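Local atomic coordinates of chitin binding protein (Tectaria macrodonta, PDB entry 6IF7), a protein that binds copper and chitin, is insecticidal, and is possibly a lytic polysaccharide monooxygenase of family AA10. Residues Asp6-Arg10 against Val11-Arg15; Phe69-Arg72 against Gly73-Leu76; Tyr110-Arg113 against Glu114-Pro118. One frame throughout, in Å; residues are numbered along the deposited sequence.

Contact 1. Residues Asp6-Arg10 against Val11-Arg15; sequences DPISR and VYRCR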
loop_
_atom_site.group_PDB
_atom_site.type_symbol
_atom_site.label_atom_id
_atom_site.label_comp_id
_atom_site.label_asym_id
_atom_site.label_seq_id
_atom_site.Cartn_x
_atom_site.Cartn_y
_atom_site.Cartn_z
ATOM N N ASP A 6 5.637 7.494 0.050
ATOM C CA ASP A 6 4.954 8.620 0.676
ATOM C C ASP A 6 3.540 8.725 0.097
ATOM O O ASP A 6 3.413 9.015 -1.091
ATOM C CB ASP A 6 5.761 9.888 0.438
ATOM C CG ASP A 6 5.364 11.037 1.345
ATOM O OD1 ASP A 6 5.085 10.840 2.555
ATOM O OD2 ASP A 6 5.352 12.172 0.828
ATOM N N PRO A 7 2.491 8.436 0.885
ATOM C CA PRO A 7 2.577 7.886 2.243
ATOM C C PRO A 7 3.121 6.458 2.291
ATOM O O PRO A 7 2.663 5.587 1.538
ATOM C CB PRO A 7 1.112 7.856 2.709
ATOM C CG PRO A 7 0.330 7.667 1.447
ATOM C CD PRO A 7 1.105 8.411 0.380
ATOM N N ILE A 8 4.040 6.242 3.224
ATOM C CA ILE A 8 4.828 5.026 3.292
ATOM C C ILE A 8 3.954 3.786 3.547
ATOM O O ILE A 8 3.047 3.819 4.376
ATOM C CB ILE A 8 5.975 5.178 4.344
ATOM C CG1 ILE A 8 7.006 4.060 4.135
ATOM C CG2 ILE A 8 5.431 5.260 5.776
ATOM C CD1 ILE A 8 8.194 4.066 5.071
ATOM N N SER A 9 4.228 2.701 2.825
ATOM C CA SER A 9 3.501 1.446 3.008
ATOM C C SER A 9 3.815 0.799 4.352
ATOM O O SER A 9 4.854 1.079 4.962
ATOM C CB SER A 9 3.883 0.473 1.914
ATOM O OG SER A 9 5.239 0.096 2.059
ATOM N N ARG A 10 2.911 -0.058 4.821
ATOM C CA ARG A 10 3.150 -0.843 6.056
ATOM C C ARG A 10 4.444 -1.648 5.970
ATOM O O ARG A 10 5.253 -1.646 6.908
ATOM C CB ARG A 10 2.015 -1.834 6.299
ATOM C CG ARG A 10 0.727 -1.188 6.714
ATOM C CD ARG A 10 -0.378 -2.199 6.896
ATOM N NE ARG A 10 -1.591 -1.488 7.307
ATOM C CZ ARG A 10 -2.797 -2.045 7.429
ATOM N NH1 ARG A 10 -2.991 -3.349 7.194
ATOM N NH2 ARG A 10 -3.819 -1.288 7.799
ATOM N N VAL A 11 4.628 -2.317 4.830
ATOM C CA VAL A 11 5.760 -3.204 4.632
ATOM C C VAL A 11 7.086 -2.466 4.642
ATOM O O VAL A 11 8.001 -2.903 5.337
ATOM C CB VAL A 11 5.579 -4.149 3.410
ATOM C CG1 VAL A 11 5.776 -3.442 2.060
ATOM C CG2 VAL A 11 6.463 -5.397 3.561
ATOM N N TYR A 12 7.173 -1.333 3.948
ATOM C CA TYR A 12 8.422 -0.568 3.895
ATOM C C TYR A 12 8.710 0.126 5.208
ATOM O O TYR A 12 9.864 0.150 5.633
ATOM C CB TYR A 12 8.411 0.416 2.737
ATOM C CG TYR A 12 9.706 1.203 2.535
ATOM C CD1 TYR A 12 10.966 0.593 2.662
ATOM C CD2 TYR A 12 9.662 2.555 2.165
ATOM C CE1 TYR A 12 12.142 1.302 2.423
ATOM C CE2 TYR A 12 10.838 3.297 1.942
ATOM C CZ TYR A 12 12.081 2.672 2.090
ATOM O OH TYR A 12 13.233 3.403 1.893
ATOM N N ARG A 13 7.686 0.660 5.874
ATOM C CA ARG A 13 7.847 1.228 7.228
ATOM C C ARG A 13 8.359 0.204 8.262
ATOM O O ARG A 13 9.270 0.505 9.043
ATOM C CB ARG A 13 6.529 1.822 7.729
ATOM C CG ARG A 13 6.596 2.408 9.144
ATOM C CD ARG A 13 5.269 3.036 9.612
ATOM N NE ARG A 13 5.170 4.450 9.259
ATOM C CZ ARG A 13 5.829 5.444 9.851
ATOM N NH1 ARG A 13 6.644 5.214 10.871
ATOM N NH2 ARG A 13 5.663 6.692 9.427
ATOM N N CYS A 14 7.750 -0.982 8.295
ATOM C CA CYS A 14 8.206 -2.030 9.218
ATOM C C CYS A 14 9.655 -2.446 8.915
ATOM O O CYS A 14 10.448 -2.603 9.837
ATOM C CB CYS A 14 7.253 -3.228 9.260
ATOM S SG CYS A 14 5.626 -2.830 9.957
ATOM N N ARG A 15 10.022 -2.536 7.638
ATOM C CA ARG A 15 11.439 -2.688 7.275
ATOM C C ARG A 15 12.329 -1.619 7.905
ATOM O O ARG A 15 13.399 -1.946 8.435
ATOM C CB ARG A 15 11.639 -2.662 5.752
ATOM C CG ARG A 15 13.088 -2.558 5.290
ATOM C CD ARG A 15 13.832 -3.855 5.558
ATOM N NE ARG A 15 15.277 -3.727 5.347
ATOM C CZ ARG A 15 16.160 -3.309 6.254
ATOM N NH1 ARG A 15 15.797 -2.938 7.464
ATOM N NH2 ARG A 15 17.435 -3.259 5.934
#

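Contact 2. Residues Phe69-Arg72 against Gly73-Leu76; sequences FKYR and GLDL. Unlike the reference sequence in segment 69-72: Y71 (reference Phe).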
loop_
_atom_site.group_PDB
_atom_site.type_symbol
_atom_site.label_atom_id
_atom_site.label_comp_id
_atom_site.label_asym_id
_atom_site.label_seq_id
_atom_site.Cartn_x
_atom_site.Cartn_y
_atom_site.Cartn_z
ATOM N N PHE A 69 0.459 -15.644 1.819
ATOM C CA PHE A 69 0.658 -16.034 3.229
ATOM C C PHE A 69 1.935 -15.457 3.831
ATOM O O PHE A 69 1.960 -15.050 4.986
ATOM C CB PHE A 69 0.717 -17.562 3.337
ATOM C CG PHE A 69 0.531 -18.076 4.720
ATOM C CD1 PHE A 69 -0.726 -18.091 5.290
ATOM C CD2 PHE A 69 1.600 -18.553 5.439
ATOM C CE1 PHE A 69 -0.911 -18.581 6.562
ATOM C CE2 PHE A 69 1.426 -19.038 6.721
ATOM C CZ PHE A 69 0.172 -19.044 7.287
ATOM N N LYS A 70 2.998 -15.452 3.034
ATOM C CA LYS A 70 4.260 -14.800 3.384
ATOM C C LYS A 70 4.088 -13.394 3.999
ATOM O O LYS A 70 4.745 -13.064 4.979
ATOM C CB LYS A 70 5.138 -14.716 2.133
ATOM C CG LYS A 70 6.413 -13.906 2.279
ATOM C CD LYS A 70 7.240 -13.964 1.014
ATOM C CE LYS A 70 8.568 -13.264 1.224
ATOM N NZ LYS A 70 9.352 -13.154 -0.045
ATOM N N TYR A 71 3.193 -12.594 3.442
ATOM C CA TYR A 71 2.979 -11.226 3.920
ATOM C C TYR A 71 1.760 -11.052 4.832
ATOM O O TYR A 71 1.260 -9.922 5.007
ATOM C CB TYR A 71 2.907 -10.277 2.715
ATOM C CG TYR A 71 4.205 -10.219 1.952
ATOM C CD1 TYR A 71 5.300 -9.512 2.453
ATOM C CD2 TYR A 71 4.353 -10.880 0.727
ATOM C CE1 TYR A 71 6.505 -9.459 1.747
ATOM C CE2 TYR A 71 5.544 -10.838 0.024
ATOM C CZ TYR A 71 6.628 -10.135 0.541
ATOM O OH TYR A 71 7.823 -10.088 -0.180
ATOM N N ARG A 72 1.309 -12.148 5.448
ATOM C CA ARG A 72 0.119 -12.153 6.332
ATOM C C ARG A 72 0.142 -11.155 7.526
ATOM O O ARG A 72 -0.904 -10.650 7.955
ATOM C CB ARG A 72 -0.128 -13.569 6.867
ATOM C CG ARG A 72 0.968 -14.089 7.812
ATOM C CD ARG A 72 0.770 -15.585 8.028
ATOM N NE ARG A 72 1.811 -16.302 8.766
ATOM C CZ ARG A 72 3.021 -16.635 8.301
ATOM N NH1 ARG A 72 3.436 -16.233 7.096
ATOM N NH2 ARG A 72 3.840 -17.359 9.074
ATOM N N GLY A 73 1.317 -10.883 8.066
ATOM C CA GLY A 73 1.476 -9.777 9.028
ATOM C C GLY A 73 0.965 -8.399 8.586
ATOM O O GLY A 73 0.565 -7.591 9.417
ATOM N N LEU A 74 0.966 -8.134 7.287
ATOM C CA LEU A 74 0.436 -6.883 6.745
ATOM C C LEU A 74 -1.096 -6.800 6.784
ATOM O O LEU A 74 -1.653 -5.720 6.578
ATOM C CB LEU A 74 0.886 -6.694 5.290
ATOM C CG LEU A 74 2.392 -6.719 5.020
ATOM C CD1 LEU A 74 2.647 -6.457 3.552
ATOM C CD2 LEU A 74 3.133 -5.680 5.848
ATOM N N ASP A 75 -1.771 -7.939 6.994
ATOM C CA ASP A 75 -3.220 -7.965 7.035
ATOM C C ASP A 75 -3.813 -7.658 8.430
ATOM O O ASP A 75 -5.026 -7.568 8.581
ATOM C CB ASP A 75 -3.728 -9.304 6.511
ATOM C CG ASP A 75 -3.370 -9.546 5.030
ATOM O OD1 ASP A 75 -3.418 -8.580 4.203
ATOM O OD2 ASP A 75 -3.060 -10.722 4.697
ATOM N N LEU A 76 -2.977 -7.471 9.441
ATOM C CA LEU A 76 -3.475 -7.241 10.762
ATOM C C LEU A 76 -4.336 -5.984 10.757
ATOM O O LEU A 76 -3.965 -4.957 10.170
ATOM C CB LEU A 76 -2.319 -7.119 11.754
ATOM C CG LEU A 76 -1.478 -8.376 12.031
ATOM C CD1 LEU A 76 -0.306 -8.040 12.936
ATOM C CD2 LEU A 76 -2.308 -9.485 12.650
#

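Contact 3. Residues Tyr110-Arg113 against Glu114-Pro118; sequences YVTR and EGYQP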
loop_
_atom_site.group_PDB
_atom_site.type_symbol
_atom_site.label_atom_id
_atom_site.label_comp_id
_atom_site.label_asym_id
_atom_site.label_seq_id
_atom_site.Cartn_x
_atom_site.Cartn_y
_atom_site.Cartn_z
ATOM N N TYR A 110 -6.316 3.778 -4.758
ATOM C CA TYR A 110 -7.644 3.707 -4.163
ATOM C C TYR A 110 -7.554 4.203 -2.746
ATOM O O TYR A 110 -6.526 4.012 -2.087
ATOM C CB TYR A 110 -8.159 2.267 -4.144
ATOM C CG TYR A 110 -8.330 1.676 -5.534
ATOM C CD1 TYR A 110 -7.233 1.100 -6.208
ATOM C CD2 TYR A 110 -9.575 1.708 -6.198
ATOM C CE1 TYR A 110 -7.374 0.563 -7.480
ATOM C CE2 TYR A 110 -9.721 1.159 -7.470
ATOM C CZ TYR A 110 -8.615 0.588 -8.108
ATOM O OH TYR A 110 -8.713 0.036 -9.361
ATOM N N VAL A 111 -8.632 4.826 -2.278
ATOM C CA VAL A 111 -8.807 5.142 -0.859
ATOM C C VAL A 111 -10.012 4.395 -0.276
ATOM O O VAL A 111 -10.991 4.095 -0.981
ATOM C CB VAL A 111 -8.974 6.669 -0.626
ATOM C CG1 VAL A 111 -10.389 7.146 -0.956
ATOM C CG2 VAL A 111 -8.602 7.026 0.803
ATOM N N THR A 112 -9.929 4.126 1.025
ATOM C CA THR A 112 -11.035 3.555 1.784
ATOM C C THR A 112 -12.250 4.494 1.793
ATOM O O THR A 112 -12.104 5.717 1.861
ATOM C CB THR A 112 -10.631 3.263 3.246
ATOM O OG1 THR A 112 -9.863 4.365 3.761
ATOM C CG2 THR A 112 -9.800 2.007 3.332
ATOM N N ARG A 113 -13.437 3.898 1.722
ATOM C CA ARG A 113 -14.700 4.639 1.785
ATOM C C ARG A 113 -14.955 5.226 3.192
ATOM O O ARG A 113 -14.372 4.793 4.193
ATOM C CB ARG A 113 -15.866 3.705 1.476
ATOM C CG ARG A 113 -15.928 3.135 0.077
ATOM C CD ARG A 113 -16.712 1.827 0.136
ATOM N NE ARG A 113 -16.887 1.164 -1.153
ATOM C CZ ARG A 113 -17.729 1.550 -2.113
ATOM N NH1 ARG A 113 -18.498 2.624 -1.965
ATOM N NH2 ARG A 113 -17.795 0.866 -3.253
ATOM N N GLU A 114 -15.871 6.191 3.267
ATOM C CA GLU A 114 -16.255 6.774 4.557
ATOM C C GLU A 114 -16.786 5.675 5.454
ATOM O O GLU A 114 -17.420 4.730 4.974
ATOM C CB GLU A 114 -17.300 7.879 4.377
ATOM C CG GLU A 114 -16.768 9.141 3.673
ATOM C CD GLU A 114 -15.646 9.855 4.423
ATOM O OE1 GLU A 114 -14.455 9.481 4.301
ATOM O OE2 GLU A 114 -15.947 10.820 5.136
ATOM N N GLY A 115 -16.469 5.754 6.742
ATOM C CA GLY A 115 -16.884 4.716 7.674
ATOM C C GLY A 115 -16.051 3.448 7.647
ATOM O O GLY A 115 -16.457 2.431 8.191
ATOM N N TYR A 116 -14.884 3.504 7.011
ATOM C CA TYR A 116 -13.824 2.502 7.201
ATOM C C TYR A 116 -13.435 2.355 8.675
ATOM O O TYR A 116 -13.306 3.349 9.389
ATOM C CB TYR A 116 -12.594 2.907 6.379
ATOM C CG TYR A 116 -11.324 2.164 6.702
ATOM C CD1 TYR A 116 -11.204 0.794 6.437
ATOM C CD2 TYR A 116 -10.247 2.826 7.275
ATOM C CE1 TYR A 116 -10.023 0.117 6.732
ATOM C CE2 TYR A 116 -9.062 2.164 7.565
ATOM C CZ TYR A 116 -8.961 0.814 7.294
ATOM O OH TYR A 116 -7.807 0.171 7.593
ATOM N N GLN A 117 -13.233 1.108 9.107
ATOM C CA GLN A 117 -12.832 0.811 10.475
ATOM C C GLN A 117 -11.513 0.064 10.488
ATOM O O GLN A 117 -11.475 -1.092 10.068
ATOM C CB GLN A 117 -13.915 -0.022 11.182
ATOM C CG GLN A 117 -15.205 0.735 11.498
ATOM C CD GLN A 117 -14.973 2.126 12.117
ATOM O OE1 GLN A 117 -14.096 2.327 12.968
ATOM N NE2 GLN A 117 -15.768 3.098 11.673
ATOM N N PRO A 118 -10.421 0.715 10.964
ATOM C CA PRO A 118 -9.102 0.050 10.987
ATOM C C PRO A 118 -9.104 -1.260 11.748
ATOM O O PRO A 118 -8.300 -2.120 11.466
ATOM C CB PRO A 118 -8.196 1.070 11.681
ATOM C CG PRO A 118 -8.819 2.376 11.358
ATOM C CD PRO A 118 -10.308 2.147 11.302
#

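Contact 1. Residues Asp6-Arg10 against Val11-Arg15
The N-cap of helix 10-16 is made here, with S9 as the capping residue and I8 packed across the first turn. S9 OG accepts from Y12 N at 3.1 Å. The hydroxyl gets there because it stands between the backbone N and the carbonyl carbon (chi1 67°), and it has a second hydrogen-bond partner in S3 OG on strand 2-6. The regular helix pattern starts at once: R13 N donates to S9 O at 3.0 Å, nearly straight at 165°, and C14 N to R10 O at 2.9 Å. I8 lies on the flank of this turn. It crosses Y12 at about a right angle and brings CD1 to 3.6 Å from Y12 CD2, oblique to the ring. Its other branch, CG2, comes 3.6 Å from R13 NE, which the bend of the R13 chain at chi3 (-90°) brings alongside. R10 leaves the turn extended in the other direction: NH1 is hydrogen-bonded to L74 O, NE forms a salt bridge with D179, and W81 makes a cation-pi contact. C14 carries the disulfide to C27. The result is an N-capped first turn of helix 10-16, reached from strand 2-6 through a short loop.

Contact 2. Residues Phe69-Arg72 against Gly73-Leu76
Two successive i to i+3 backbone bonds wind Y71-D75 into a tight 3-10 turn: L74 N donates to Y71 O at 2.9 Å and D75 N to R72 O at 3.0 Å. Y71 and L74 then lie side by side on one flank, pointing the same way, and L74 CD1 is 3.9 Å from Y71 CB, meeting the base of the side chain more than its ring. The phenol end is held by D41 O, and F39 of helix 36-40 touches L74. On another flank D75 sets its CB 3.4 Å from R72 O, while its carboxylate binds S65 OG. R72 turns back along the chain. Its CG sits between the backbone N and the carbonyl carbon (chi1 66°), and the extended chain lays CD over the centre of the F69 ring, 3.5 Å above its plane; the guanidinium passes on over the CE2 side, with CE2 3.2 Å from the guanidinium plane. R72 NH1 donates to F69 O at 2.8 Å, and that oxygen lies in the guanidinium plane, at its edge. R72 N reaches the same oxygen from the opposite face of its carbonyl. A short 3-10 helix results, packed on helices 25-34 and 36-40.

Contact 3. Residues Tyr110-Arg113 against Glu114-Pro118
This is a surface beta turn with a CH-pi contact beneath it, at the point where strand 105-111 runs out into the loop that leads toward strand 133-136. R113 to Y116 form a type II turn, closed by Y116 N donating to R113 O at 3.1 Å; the bond is bent, with an N-H...O angle of 144°. G115 holds the third position with a positive phi, the conformation that a type II turn needs there. Folding the chain back this way puts T112 against Y116. The methyl CG2 of T112 sits over one face of the phenol ring, 3.7 Å from its centroid and only 16° off the normal, while T112 CB is 3.7 Å from Y116 CG at the ring's root. With CG anti to the backbone N (chi1 167°), the Y116 ring is carried alongside T112. Across the opposite face P118 N stands 3.9 Å above the ring plane, so the ring has T112 on one face and P118 N near the rim of the other. T112 OG1 is hydrogen-bonded to H159 ND1 and L160 N, at the start of strand 159-167. E114, second residue of the turn, pairs through OE1 with K155, whose NZ also binds T112 O. A threonine methyl over a tyrosine face thus backs a type II beta turn with glycine at its third position, where strand 105-111 gives way to loop.

From the N terminus, the chain leaves strand 2-6 and contact 1 turns it into helix 10-16. Contact 2 follows much later, in the loop between helix 54-57 and strand 84-86, and contact 3 comes last, at the end of strand 105-111. Each closes a local turn, and the three stand in series, neither nesting nor crossing. Contacts 1 and 2 touch in space: R10 NH1 meets L74 O at 2.8 Å, a probable hydrogen bond, and V11 packs on L74, joining the first helix to the 3-10 segment. Contact 3 lies apart, with its centre about 19 Å from the centre of each of the other two, on the mixed sheet, its first residue Y110 lining the glycan pocket.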